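Local coordinates for protein fuculose-1-phosphate aldolase (Thermus thermophilus, PDB 2FK5) that belongs to the class II aldolase/adducin family of AraD-like fold and assembles from several copies of one chain, at residues G171-T174 with T175-E178. Sequence-based numbering, arbitrary orientation.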
ATOM      1  N   GLY A 171     -15.401   4.525  10.677  1.00 20.67           N
ATOM      2  CA  GLY A 171     -15.811   3.151  10.931  1.00 22.71           C
ATOM      3  C   GLY A 171     -17.254   2.894  10.546  1.00 24.22           C
ATOM      4  O   GLY A 171     -17.596   1.827  10.016  1.00 21.75           O
ATOM      5  N   LEU A 172     -18.118   3.868  10.805  1.00 23.37           N
ATOM      6  CA  LEU A 172     -19.524   3.716  10.457  1.00 20.55           C
ATOM      7  C   LEU A 172     -19.679   3.718   8.951  1.00 24.16           C
ATOM      8  O   LEU A 172     -20.537   3.025   8.414  1.00 20.82           O
ATOM      9  CB  LEU A 172     -20.364   4.857  11.042  1.00 21.95           C
ATOM     10  CG  LEU A 172     -20.551   4.823  12.560  1.00 32.64           C
ATOM     11  CD1 LEU A 172     -21.277   6.076  13.016  1.00 33.14           C
ATOM     12  CD2 LEU A 172     -21.334   3.579  12.945  1.00 31.96           C
ATOM     13  N   MET A 173     -18.855   4.507   8.269  1.00 20.85           N
ATOM     14  CA  MET A 173     -18.933   4.575   6.814  1.00 16.85           C
ATOM     15  C   MET A 173     -18.532   3.230   6.208  1.00 21.02           C
ATOM     16  O   MET A 173     -19.187   2.748   5.282  1.00 22.51           O
ATOM     17  CB  MET A 173     -18.036   5.690   6.282  1.00 16.61           C
ATOM     18  CG  MET A 173     -18.137   5.916   4.768  1.00 17.96           C
ATOM     19  SD  MET A 173     -19.815   6.347   4.212  1.00 21.76           S
ATOM     20  CE  MET A 173     -19.983   7.993   4.910  1.00 21.21           C
ATOM     21  N   THR A 174     -17.470   2.616   6.734  1.00 21.09           N
ATOM     22  CA  THR A 174     -17.034   1.324   6.204  1.00 19.36           C
ATOM     23  C   THR A 174     -18.059   0.255   6.533  1.00 21.27           C
ATOM     24  O   THR A 174     -18.306  -0.639   5.722  1.00 22.90           O
ATOM     25  CB  THR A 174     -15.631   0.888   6.736  1.00 20.42           C
ATOM     26  OG1 THR A 174     -15.653   0.761   8.160  1.00 27.13           O
ATOM     27  CG2 THR A 174     -14.581   1.909   6.347  1.00 23.49           C
ATOM     28  N   THR A 175     -18.664   0.351   7.717  1.00 20.56           N
ATOM     29  CA  THR A 175     -19.693  -0.602   8.131  1.00 21.65           C
ATOM     30  C   THR A 175     -20.887  -0.491   7.180  1.00 22.64           C
ATOM     31  O   THR A 175     -21.499  -1.501   6.819  1.00 21.88           O
ATOM     32  CB  THR A 175     -20.161  -0.322   9.572  1.00 22.37           C
ATOM     33  OG1 THR A 175     -19.102  -0.640  10.481  1.00 25.77           O
ATOM     34  CG2 THR A 175     -21.390  -1.154   9.916  1.00 26.16           C
ATOM     35  N   LEU A 176     -21.214   0.738   6.782  1.00 22.35           N
ATOM     36  CA  LEU A 176     -22.316   0.969   5.854  1.00 23.65           C
ATOM     37  C   LEU A 176     -22.096   0.293   4.499  1.00 25.27           C
ATOM     38  O   LEU A 176     -22.992  -0.382   3.996  1.00 20.55           O
ATOM     39  CB  LEU A 176     -22.539   2.469   5.629  1.00 21.52           C
ATOM     40  CG  LEU A 176     -23.492   2.834   4.477  1.00 24.86           C
ATOM     41  CD1 LEU A 176     -24.778   2.031   4.570  1.00 26.36           C
ATOM     42  CD2 LEU A 176     -23.794   4.319   4.521  1.00 23.84           C
ATOM     43  N   GLU A 177     -20.922   0.465   3.892  1.00 22.28           N
ATOM     44  CA  GLU A 177     -20.701  -0.165   2.585  1.00 22.03           C
ATOM     45  C   GLU A 177     -20.617  -1.683   2.717  1.00 22.05           C
ATOM     46  O   GLU A 177     -21.093  -2.401   1.846  1.00 21.23           O
ATOM     47  CB  GLU A 177     -19.449   0.393   1.894  1.00 23.92           C
ATOM     48  CG  GLU A 177     -19.088  -0.303   0.553  1.00 24.51           C
ATOM     49  CD  GLU A 177     -20.086  -0.053  -0.600  1.00 27.83           C
ATOM     50  OE1 GLU A 177     -19.772  -0.431  -1.750  1.00 27.91           O
ATOM     51  OE2 GLU A 177     -21.177   0.507  -0.376  1.00 23.10           O
ATOM     52  N   GLU A 178     -20.033  -2.175   3.809  1.00 23.09           N
ATOM     53  CA  GLU A 178     -19.958  -3.622   4.028  1.00 23.22           C
ATOM     54  C   GLU A 178     -21.380  -4.196   4.169  1.00 24.38           C
ATOM     55  O   GLU A 178     -21.689  -5.249   3.615  1.00 20.64           O
ATOM     56  CB  GLU A 178     -19.138  -3.932   5.285  1.00 25.06           C
ATOM     57  CG  GLU A 178     -17.734  -3.347   5.230  1.00 39.33           C
ATOM     58  CD  GLU A 178     -16.943  -3.579   6.502  1.00 47.44           C
ATOM     59  OE1 GLU A 178     -17.542  -3.529   7.597  1.00 53.19           O
ATOM     60  OE2 GLU A 178     -15.717  -3.793   6.404  1.00 51.72           O
TER
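Gly171 and Thr175 meet one turn apart in the middle of the long C-terminal helix 162-191, a buried local contact built on i to i+4 backbone bonding. Thr175 N donates to Gly171 O at 2.9 Å, and the same oxygen takes a second bond, 2.9 Å long, from Thr174 OG1. Both donors come from one face of the carbonyl plane; the hydroxyl comes in from the side of the C=O (C=O...OG1 angle 114°), tilted from the carbonyl plane. Thr174 manages this because its OG1 sits between its own N and carbonyl carbon (chi1 61°), folding back over the preceding turn. The next i+4 to i bonds run from Leu176 N to Leu172 O (2.9 Å) and from Glu177 N to Met173 O (3.2 Å). In this alpha/beta fold the helix lies against the central sheet: Met173 and Leu176 turn to it, SD and CD2 lightly touching at 4.5 Å, and both pack on Ala153 of strand 152-157. Glu177, bent at chi2 (68°), takes Val93 N and Ala94 N with its two carboxylate oxygens, meeting the start of helix 92-98. Facing the second subunit, Glu178 OE2 forms a salt bridge with its Arg92 and a hydrogen bond with its Ser23, while Thr174 packs on its Ala24.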